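Local atomic coordinates of 2-phospho-L-lactate guanylyltransferase (Methanosarcina mazei, PDB entry 2I5E), a protein that probably catalyses the guanylylation of (2S)-2-phospholactate with GTP, a step in the biosynthesis of the hydride-carrying coenzyme F420. Residues E180-G185 with F197-K202; S17-V22 with D173-L178; E88-I93 with A128-N133; M4-P9 with A46-V51. One frame throughout, in Å; residues are numbered along the deposited sequence.

Contacts 3 and 4 belong to the central sheet and share a border, since strands 91-94 and 5-9 are neighbours there: Leu92 exchanges backbone bonds with Arg5 and Val7. Contact 3 is buried and antiparallel, held by four backbone hydrogen bonds, whereas contact 4 is the less buried start of a parallel pairing and rests largely on aliphatic packing. On the opposite side of the chain's centre, contacts 1 and 2 both use helix 175-184 and meet where Phe197 touches Val22. Contact 1 is a buried, purely apolar helix-to-hairpin packing; contact 2 is partly buried and mixes aliphatic contacts with water and charge. Both also touch the second subunit.

Contact 1 of 4, residues E180-G185 with F197-K202; sequences ELLIHG and FRLEVK
Leu199 reaches from strand 197-201 into the angle between Leu182 and Ile183 on helix 175-184. Its CB leaves the strand toward the helix, and CG, anti to the carbonyl carbon (chi1 -56°), comes within 4.2 Å of Leu182 CD1. There the chain forks. Leu199 CD1 goes to Ile183, meeting its CD1 at 3.5 Å and its CG1 at 3.8 Å, while also lying 3.9 Å from Leu182 CB. The other methyl, CD2, touches Leu182 CD1 at 3.9 Å, the two leucine side chains pointing in opposite senses as they pass. That same Leu182 methyl rests near the strand backbone, 4.1 Å from Phe197 O. An alanine in place of Leu199 would remove CG and both methyls and is likely to leave a gap between Leu182 and Ile183, with the Ile183 tip losing its neighbour on this side. Leu182 is also covered by Ile193 and Glu194 of helix 188-194, and Ile183 packs on Phe146 of the second subunit. The axes of helix residues 180-184 and strand residues 197-201 run at 89° to each other, 9.3 Å apart at closest approach. This is aliphatic packing of a helix against a C-terminal beta hairpin, formed by antiparallel strands 197-201 and 206-210, separate from the main sheet.

Contact 2 of 4, residues S17-V22 with D173-L178; sequences SRLSPV and DEPEDL
Leu19, Val22, Pro175 and Leu178 supply the apolar part of this contact. Leu19 CD1 presses on the backbone of Asp173 and Glu174, 3.4 Å from both Asp173 O and Glu174 C. Farther along, Val22 divides its two methyls: CG1 meets Pro175 CG at 3.5 Å, and CG2 lies 4.1 Å from Leu178 CD1, the Val22 and Leu178 side chains lying antiparallel as they pass.

The polar link runs through a water, which accepts from Arg18 N at 2.9 Å and donates to Asp173 OD1. The segment 17-22 belongs to the loop after the first strand of a GT-A-like nucleotidyltransferase fold, a loop that in relatives contributes to nucleotide binding; a Tris molecule, probably from the crystallisation liquor, lies close to the Asp173 side chain and may mark a pocket.

Charges form the third group. Asp173 has its strongest partner in Lys16, through OD1, and its OD2 pairs with Arg205 of the second subunit. Glu174 CG stands between its backbone N and carbonyl carbon (chi1 53°), and the extended chain then lies alongside Arg18, leaving Arg18 NE 4.1 Å from Glu174 OE1, beyond a salt bridge. Inside segment 173-178, Asp177 OD2 is gripped by two amides, Asp173 N at 2.7 Å and Glu174 N at 3.0 Å, and also pairs with Lys122.

Contact 3 of 4, residues E88-I93 with A128-N133; sequences EEPVLI and ALFIKN
Val91, Leu92 and Ile93 pair antiparallel with Ile131, Phe130 and Leu129 in the central sheet, whose strand order 3-2-1-4-6-5-7, with one strand reversed, is that of the GT-A fold; strand 126-131 is the reversed one. Four backbone hydrogen bonds join the two strands. Val91 and Ile131 bond reciprocally, with Ile131 N to Val91 O at 3.0 Å, and Ile93 and Leu129 do the same, Ile93 N reaching Leu129 O at 2.8 Å. Between them Leu92 and Phe130 form a non-hydrogen-bonded pair, where Leu92 CA points its hydrogen at Leu129 O (3.2 Å).

The apolar contacts fall on both faces. On one, Ile93 CD1 touches Ile131 CD1 at 3.7 Å beneath Leu80 and Leu84 of helix 76-86. On the other, Leu92 crosses Phe130 at about a right angle, both packing on Ile109 of helix 103-109. Phe130 CG is anti to the backbone N (chi1 -173°), which carries the ring along the strand toward Pro90. A serine in place of Phe130 would probably open a gap beside Ile109 and take away the ring that Pro90 packs on, for Pro90 CB sits 3.4 Å from Phe130 CZ.

Contact 4 of 4, residues M4-P9 with A46-V51; sequences MRAVIP and AGIEQV
Ile48 lies against Met4 and Ala6 just beyond the end of helix 25-45, where Gly47, with positive phi, completes a Schellman motif and turns the chain back to the sheet. Its CD1 does most of the touching: it is 3.8 Å from Ala6 CB and the same distance from Met4 O, so the methyl rests on both a side chain and the backbone at the start of strand 5-9. The CG of Met4, a selenomethionine, stands more loosely at 4.4 Å from Ile48 CD1. Both chi1 (117°) and chi2 of Ile48 lie away from staggered values, which suggests a strained or less certain conformation for the side chain that puts CD1 on Ala6.

At Gln50 the backbone draws alongside the first strand, with Gln50 O 3.5 Å from Ala6 N. The two strands are parallel and linked through helix 25-45, a beta-alpha-beta crossover that opens the Rossmann-like sheet of this GT-A family protein.

Val51 pairs with Ala6 across the strands; its CA hydrogen is directed at Ala6 O (CA to O 3.3 Å), and a backbone hydrogen bond joins Ala6 to Asp52 one residue on. Val51 CG1, anti to the backbone N (chi1 174°), extends along the sheet to Ile8 CD1, 3.7 Å away, the two side chains meeting at a slant. Leu43 of the crossover helix packs on both Ile8 and Val51, and Leu36 and Ile40 of the same helix cover Ile8 further.

Contact 1 of 4, residues E180-G185 with F197-K202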
# COMPACT_ATOMS: atom_id res chain seq x y z
N GLU A 180 2.42 -6.73 8.00
CA GLU A 180 2.85 -6.57 6.63
C GLU A 180 4.32 -6.94 6.57
O GLU A 180 4.78 -7.43 5.60
CB GLU A 180 2.72 -5.10 6.12
CG GLU A 180 1.33 -4.48 6.19
CD GLU A 180 0.34 -5.24 5.30
OE1 GLU A 180 0.73 -5.94 4.34
OE2 GLU A 180 -0.84 -5.23 5.58
N LEU A 181 5.08 -6.54 7.57
CA LEU A 181 6.49 -6.88 7.63
C LEU A 181 6.73 -8.45 7.64
O LEU A 181 7.60 -8.98 6.95
CB LEU A 181 7.10 -6.25 8.89
CG LEU A 181 8.63 -6.37 8.99
CD1 LEU A 181 9.38 -6.03 7.62
CD2 LEU A 181 9.09 -5.48 10.13
N LEU A 182 5.97 -9.12 8.51
CA LEU A 182 6.02 -10.58 8.54
C LEU A 182 5.60 -11.20 7.17
O LEU A 182 6.29 -12.09 6.62
CB LEU A 182 5.25 -11.13 9.73
CG LEU A 182 5.94 -10.98 11.09
CD1 LEU A 182 5.06 -11.65 12.24
CD2 LEU A 182 7.45 -11.26 11.23
N ILE A 183 4.51 -10.72 6.58
CA ILE A 183 4.14 -11.28 5.29
C ILE A 183 5.16 -11.00 4.16
O ILE A 183 5.48 -11.90 3.43
CB ILE A 183 2.77 -10.80 4.81
CG1 ILE A 183 1.70 -11.18 5.86
CG2 ILE A 183 2.56 -11.19 3.30
CD1 ILE A 183 0.98 -12.41 5.72
N HIS A 184 5.64 -9.74 4.01
CA HIS A 184 6.34 -9.31 2.82
C HIS A 184 7.81 -9.08 2.99
O HIS A 184 8.52 -8.88 2.00
CB HIS A 184 5.73 -7.99 2.24
CG HIS A 184 4.31 -8.15 1.77
ND1 HIS A 184 3.21 -7.70 2.49
CD2 HIS A 184 3.80 -8.81 0.71
CE1 HIS A 184 2.09 -8.05 1.88
NE2 HIS A 184 2.43 -8.67 0.76
N GLY A 185 8.30 -9.02 4.22
CA GLY A 185 9.69 -8.61 4.35
C GLY A 185 10.74 -9.73 4.49
O GLY A 185 10.41 -10.91 4.71
N PHE A 197 6.80 -12.86 17.45
CA PHE A 197 5.39 -13.09 17.09
C PHE A 197 5.24 -14.06 15.93
O PHE A 197 6.16 -14.29 15.15
CB PHE A 197 4.71 -11.78 16.67
CG PHE A 197 4.85 -10.67 17.66
CD1 PHE A 197 3.84 -10.45 18.59
CD2 PHE A 197 5.96 -9.81 17.61
CE1 PHE A 197 3.91 -9.42 19.52
CE2 PHE A 197 6.08 -8.76 18.52
CZ PHE A 197 5.08 -8.57 19.51
N ARG A 198 4.03 -14.56 15.77
CA ARG A 198 3.59 -15.31 14.64
C ARG A 198 2.33 -14.69 14.10
O ARG A 198 1.63 -13.97 14.81
CB ARG A 198 3.26 -16.77 15.11
CG ARG A 198 2.92 -16.80 16.55
CD ARG A 198 2.78 -18.20 17.12
NE ARG A 198 1.50 -18.54 16.67
CZ ARG A 198 0.43 -18.80 17.40
NH1 ARG A 198 0.43 -18.86 18.72
NH2 ARG A 198 -0.67 -19.05 16.70
N LEU A 199 2.00 -15.01 12.85
CA LEU A 199 0.66 -14.73 12.28
C LEU A 199 -0.40 -15.81 12.63
O LEU A 199 -0.16 -16.98 12.59
CB LEU A 199 0.78 -14.60 10.75
CG LEU A 199 1.82 -13.51 10.40
CD1 LEU A 199 2.14 -13.40 8.90
CD2 LEU A 199 1.40 -12.08 10.96
N GLU A 200 -1.60 -15.40 12.95
CA GLU A 200 -2.63 -16.39 13.24
C GLU A 200 -3.90 -15.99 12.50
O GLU A 200 -4.22 -14.81 12.46
CB GLU A 200 -2.90 -16.34 14.75
CG GLU A 200 -4.21 -16.90 15.20
CD GLU A 200 -4.10 -17.36 16.63
OE1 GLU A 200 -4.52 -16.58 17.50
OE2 GLU A 200 -3.54 -18.46 16.86
N VAL A 201 -4.62 -16.95 11.94
CA VAL A 201 -5.88 -16.64 11.27
C VAL A 201 -7.11 -16.75 12.18
O VAL A 201 -7.40 -17.83 12.66
CB VAL A 201 -6.04 -17.53 10.05
CG1 VAL A 201 -7.43 -17.31 9.39
CG2 VAL A 201 -4.94 -17.23 9.08
N LYS A 202 -7.85 -15.68 12.42
CA LYS A 202 -9.10 -15.86 13.11
C LYS A 202 -10.43 -15.41 12.47
O LYS A 202 -11.38 -16.18 12.45
CB LYS A 202 -9.05 -15.54 14.63
CG LYS A 202 -8.97 -14.06 15.00
CD LYS A 202 -9.35 -13.72 16.49
CE LYS A 202 -8.22 -14.07 17.52
NZ LYS A 202 -6.97 -13.19 17.44

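Contact 2 of 4, residues S17-V22 with D173-L178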
# COMPACT_ATOMS: atom_id res chain seq x y z
N SER A 17 6.28 5.17 19.66
CA SER A 17 5.36 5.03 20.77
C SER A 17 4.05 4.33 20.39
O SER A 17 3.49 3.69 21.26
CB SER A 17 5.05 6.43 21.29
OG SER A 17 4.24 7.05 20.30
N ARG A 18 3.57 4.39 19.15
CA ARG A 18 2.34 3.64 18.86
C ARG A 18 2.55 2.12 18.75
O ARG A 18 1.60 1.39 18.55
CB ARG A 18 1.46 4.16 17.71
CG ARG A 18 1.46 5.64 17.46
CD ARG A 18 0.55 5.93 16.30
NE ARG A 18 -0.85 5.74 16.65
CZ ARG A 18 -1.67 6.72 17.11
NH1 ARG A 18 -1.23 7.97 17.27
NH2 ARG A 18 -2.95 6.47 17.41
N LEU A 19 3.77 1.65 18.95
CA LEU A 19 4.07 0.24 19.00
C LEU A 19 3.95 -0.35 20.38
O LEU A 19 3.94 -1.53 20.54
CB LEU A 19 5.49 0.01 18.52
CG LEU A 19 5.62 -0.61 17.16
CD1 LEU A 19 4.37 -0.50 16.42
CD2 LEU A 19 6.71 -0.10 16.36
N SER A 20 3.92 0.52 21.37
CA SER A 20 3.54 0.24 22.76
C SER A 20 2.01 0.23 22.87
O SER A 20 1.34 1.17 22.42
CB SER A 20 4.14 1.25 23.71
OG SER A 20 3.44 1.25 24.97
N PRO A 21 1.44 -0.81 23.48
CA PRO A 21 2.06 -1.85 24.23
C PRO A 21 2.33 -3.21 23.54
O PRO A 21 2.68 -4.13 24.28
CB PRO A 21 1.05 -2.07 25.41
CG PRO A 21 -0.34 -1.64 24.75
CD PRO A 21 -0.03 -1.02 23.42
N VAL A 22 2.20 -3.42 22.25
CA VAL A 22 2.80 -4.64 21.75
C VAL A 22 4.29 -4.84 21.80
O VAL A 22 4.75 -5.94 21.82
CB VAL A 22 2.17 -5.27 20.53
CG1 VAL A 22 0.93 -4.59 20.11
CG2 VAL A 22 3.13 -5.38 19.45
N ASP A 173 4.56 1.58 11.67
CA ASP A 173 4.26 2.54 12.76
C ASP A 173 3.35 2.02 13.88
O ASP A 173 3.44 2.40 15.02
CB ASP A 173 3.68 3.85 12.19
CG ASP A 173 3.88 5.06 13.11
OD1 ASP A 173 5.03 5.27 13.68
OD2 ASP A 173 2.85 5.75 13.26
N GLU A 174 2.47 1.11 13.52
CA GLU A 174 1.64 0.47 14.50
C GLU A 174 1.65 -1.06 14.38
O GLU A 174 2.23 -1.57 13.43
CB GLU A 174 0.25 1.06 14.46
CG GLU A 174 -0.38 1.06 13.14
CD GLU A 174 -1.54 1.99 13.09
OE1 GLU A 174 -1.85 2.63 14.13
OE2 GLU A 174 -2.16 2.08 12.02
N PRO A 175 1.07 -1.78 15.39
CA PRO A 175 1.08 -3.26 15.42
C PRO A 175 0.62 -3.89 14.09
O PRO A 175 1.21 -4.83 13.63
CB PRO A 175 0.05 -3.60 16.58
CG PRO A 175 0.19 -2.38 17.49
CD PRO A 175 0.27 -1.23 16.51
N GLU A 176 -0.46 -3.41 13.52
CA GLU A 176 -0.95 -3.98 12.27
C GLU A 176 0.06 -3.91 11.13
O GLU A 176 0.02 -4.74 10.24
CB GLU A 176 -2.34 -3.39 11.94
CG GLU A 176 -2.60 -3.00 10.51
CD GLU A 176 -3.77 -1.99 10.32
OE1 GLU A 176 -3.71 -0.85 10.89
OE2 GLU A 176 -4.71 -2.35 9.55
N ASP A 177 0.99 -2.96 11.19
CA ASP A 177 2.07 -2.82 10.19
C ASP A 177 3.11 -3.95 10.31
O ASP A 177 3.82 -4.27 9.37
CB ASP A 177 2.79 -1.49 10.38
CG ASP A 177 1.85 -0.29 10.12
OD1 ASP A 177 0.79 -0.47 9.47
OD2 ASP A 177 2.20 0.86 10.51
N LEU A 178 3.20 -4.55 11.48
CA LEU A 178 4.16 -5.68 11.69
C LEU A 178 3.68 -6.97 10.99
O LEU A 178 4.48 -7.86 10.64
CB LEU A 178 4.25 -5.92 13.20
CG LEU A 178 4.79 -4.83 14.14
CD1 LEU A 178 4.85 -5.29 15.68
CD2 LEU A 178 6.09 -4.38 13.62
O HOH W 1 4.66 4.61 16.52

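Contact 3 of 4, residues E88-I93 with A128-N133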
# COMPACT_ATOMS: atom_id res chain seq x y z
N GLU A 88 22.50 21.98 -2.97
CA GLU A 88 22.45 22.64 -4.28
C GLU A 88 21.84 21.59 -5.25
O GLU A 88 20.94 21.89 -6.06
CB GLU A 88 23.88 23.12 -4.67
CG GLU A 88 24.22 24.56 -4.05
CD GLU A 88 25.75 24.90 -3.75
OE1 GLU A 88 26.68 24.25 -4.30
OE2 GLU A 88 26.03 25.82 -2.92
N GLU A 89 22.26 20.35 -5.06
CA GLU A 89 21.93 19.26 -5.95
C GLU A 89 20.55 18.57 -5.52
O GLU A 89 19.95 18.95 -4.53
CB GLU A 89 23.10 18.32 -5.82
CG GLU A 89 23.05 17.64 -4.44
CD GLU A 89 24.44 17.38 -3.84
OE1 GLU A 89 25.14 18.37 -3.60
OE2 GLU A 89 24.77 16.20 -3.59
N PRO A 90 20.06 17.59 -6.28
CA PRO A 90 18.83 16.85 -5.85
C PRO A 90 18.99 16.18 -4.43
O PRO A 90 20.08 15.73 -4.05
CB PRO A 90 18.69 15.81 -6.95
CG PRO A 90 19.34 16.51 -8.22
CD PRO A 90 20.55 17.16 -7.62
N VAL A 91 17.89 16.20 -3.65
CA VAL A 91 17.81 15.60 -2.27
C VAL A 91 16.70 14.53 -2.26
O VAL A 91 15.57 14.82 -2.59
CB VAL A 91 17.53 16.72 -1.16
CG1 VAL A 91 17.25 16.12 0.32
CG2 VAL A 91 18.67 17.75 -1.10
N LEU A 92 17.03 13.29 -1.89
CA LEU A 92 16.08 12.24 -1.52
C LEU A 92 16.04 12.26 0.01
O LEU A 92 17.08 12.10 0.67
CB LEU A 92 16.60 10.89 -1.98
CG LEU A 92 15.80 9.63 -1.71
CD1 LEU A 92 14.42 9.76 -2.43
CD2 LEU A 92 16.62 8.40 -2.21
N ILE A 93 14.88 12.58 0.56
CA ILE A 93 14.53 12.44 1.95
C ILE A 93 13.79 11.13 2.16
O ILE A 93 12.77 10.90 1.54
CB ILE A 93 13.62 13.60 2.42
CG1 ILE A 93 14.27 14.96 2.06
CG2 ILE A 93 13.20 13.40 3.89
CD1 ILE A 93 13.26 16.20 2.34
N ALA A 128 8.91 9.00 1.23
CA ALA A 128 10.14 9.30 0.51
C ALA A 128 9.77 10.49 -0.36
O ALA A 128 8.66 10.60 -0.84
CB ALA A 128 10.54 8.03 -0.40
N LEU A 129 10.73 11.41 -0.50
CA LEU A 129 10.54 12.61 -1.27
C LEU A 129 11.86 12.86 -2.02
O LEU A 129 12.92 12.97 -1.38
CB LEU A 129 10.25 13.76 -0.31
CG LEU A 129 9.58 15.06 -0.79
CD1 LEU A 129 8.36 14.80 -1.75
CD2 LEU A 129 9.19 15.81 0.47
N PHE A 130 11.78 12.90 -3.35
CA PHE A 130 12.87 13.27 -4.24
C PHE A 130 12.56 14.64 -4.88
O PHE A 130 11.59 14.80 -5.61
CB PHE A 130 13.21 12.16 -5.30
CG PHE A 130 14.45 12.48 -6.14
CD1 PHE A 130 15.73 12.50 -5.57
CD2 PHE A 130 14.32 12.86 -7.49
CE1 PHE A 130 16.87 12.86 -6.33
CE2 PHE A 130 15.43 13.20 -8.28
CZ PHE A 130 16.69 13.19 -7.70
N ILE A 131 13.40 15.61 -4.54
CA ILE A 131 13.29 16.96 -4.92
C ILE A 131 14.51 17.35 -5.80
O ILE A 131 15.59 17.46 -5.27
CB ILE A 131 13.27 17.82 -3.63
CG1 ILE A 131 12.11 17.33 -2.66
CG2 ILE A 131 13.25 19.31 -3.97
CD1 ILE A 131 12.57 17.23 -1.16
N LYS A 132 14.32 17.57 -7.10
CA LYS A 132 15.41 17.96 -8.02
C LYS A 132 15.86 19.39 -7.75
O LYS A 132 17.02 19.68 -7.89
CB LYS A 132 14.93 17.90 -9.46
CG LYS A 132 14.85 16.51 -10.00
CD LYS A 132 14.49 16.46 -11.47
CE LYS A 132 14.10 15.02 -11.79
NZ LYS A 132 13.58 15.09 -13.16
N ASN A 133 14.97 20.28 -7.36
CA ASN A 133 15.35 21.68 -7.14
C ASN A 133 15.13 22.16 -5.76
O ASN A 133 14.19 22.90 -5.53
CB ASN A 133 14.62 22.58 -8.13
CG ASN A 133 14.57 21.96 -9.56
OD1 ASN A 133 15.63 21.71 -10.24
ND2 ASN A 133 13.34 21.67 -10.02

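Contact 4 of 4, residues M4-P9 with A46-V51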
# COMPACT_ATOMS: atom_id res chain seq x y z
N MSE A 4 23.86 13.87 -6.07
CA MSE A 4 22.67 13.88 -5.23
C MSE A 4 23.04 13.44 -3.81
O MSE A 4 23.93 12.58 -3.59
CB MSE A 4 21.53 12.97 -5.75
CG MSE A 4 21.77 11.45 -5.59
SE MSE A 4 20.25 10.29 -6.06
CE MSE A 4 19.33 10.58 -4.34
N ARG A 5 22.31 14.04 -2.88
CA ARG A 5 22.39 13.68 -1.46
C ARG A 5 21.10 12.95 -0.94
O ARG A 5 20.01 13.10 -1.46
CB ARG A 5 22.75 14.90 -0.62
CG ARG A 5 21.78 15.97 -0.76
CD ARG A 5 22.43 17.32 -0.82
NE ARG A 5 22.87 17.81 0.49
CZ ARG A 5 24.11 18.19 0.75
NH1 ARG A 5 25.03 18.14 -0.20
NH2 ARG A 5 24.44 18.65 1.96
N ALA A 6 21.28 12.11 0.07
CA ALA A 6 20.13 11.47 0.66
C ALA A 6 20.27 11.67 2.14
O ALA A 6 21.36 11.44 2.65
CB ALA A 6 20.04 9.98 0.29
N VAL A 7 19.13 12.01 2.80
CA VAL A 7 18.98 12.28 4.24
C VAL A 7 17.85 11.40 4.84
O VAL A 7 16.80 11.13 4.18
CB VAL A 7 18.77 13.81 4.48
CG1 VAL A 7 17.41 14.34 4.03
CG2 VAL A 7 19.04 14.25 5.88
N ILE A 8 18.12 10.90 6.03
CA ILE A 8 17.21 10.05 6.81
C ILE A 8 17.05 10.74 8.15
O ILE A 8 17.96 10.81 8.89
CB ILE A 8 17.78 8.59 7.11
CG1 ILE A 8 18.12 7.78 5.82
CG2 ILE A 8 16.85 7.78 7.97
CD1 ILE A 8 19.16 6.73 6.10
N PRO A 9 15.89 11.33 8.41
CA PRO A 9 15.47 11.82 9.74
C PRO A 9 15.35 10.64 10.72
O PRO A 9 14.67 9.64 10.42
CB PRO A 9 14.09 12.46 9.45
CG PRO A 9 13.64 11.91 8.09
CD PRO A 9 14.89 11.53 7.34
N ALA A 46 21.79 1.20 -3.93
CA ALA A 46 21.35 1.94 -5.14
C ALA A 46 22.46 2.83 -5.65
O ALA A 46 22.22 3.61 -6.56
CB ALA A 46 20.10 2.75 -4.85
N GLY A 47 23.64 2.74 -5.04
CA GLY A 47 24.84 3.43 -5.47
C GLY A 47 24.87 4.90 -5.05
O GLY A 47 25.55 5.73 -5.67
N ILE A 48 24.12 5.27 -4.02
CA ILE A 48 24.19 6.63 -3.71
C ILE A 48 25.39 6.84 -2.79
O ILE A 48 25.57 6.13 -1.78
CB ILE A 48 22.82 7.32 -3.29
CG1 ILE A 48 22.85 7.84 -1.90
CG2 ILE A 48 21.51 6.59 -3.78
CD1 ILE A 48 23.04 9.27 -2.01
N GLU A 49 26.19 7.82 -3.19
CA GLU A 49 27.53 7.99 -2.69
C GLU A 49 27.48 8.40 -1.23
O GLU A 49 28.04 7.68 -0.40
CB GLU A 49 28.41 8.88 -3.62
CG GLU A 49 29.72 9.40 -2.96
CD GLU A 49 30.66 10.20 -3.91
OE1 GLU A 49 30.44 10.24 -5.13
OE2 GLU A 49 31.62 10.81 -3.41
N GLN A 50 26.83 9.47 -0.85
CA GLN A 50 26.63 9.54 0.61
C GLN A 50 25.25 9.91 1.19
O GLN A 50 24.42 10.63 0.61
CB GLN A 50 27.89 10.08 1.41
CG GLN A 50 27.74 11.28 2.47
CD GLN A 50 28.94 12.32 2.42
OE1 GLN A 50 29.66 12.52 3.42
NE2 GLN A 50 29.10 12.99 1.27
N VAL A 51 25.07 9.35 2.36
CA VAL A 51 23.82 9.29 3.06
C VAL A 51 24.10 10.05 4.32
O VAL A 51 25.07 9.77 4.99
CB VAL A 51 23.49 7.83 3.36
CG1 VAL A 51 22.25 7.69 4.22
CG2 VAL A 51 23.38 7.05 2.06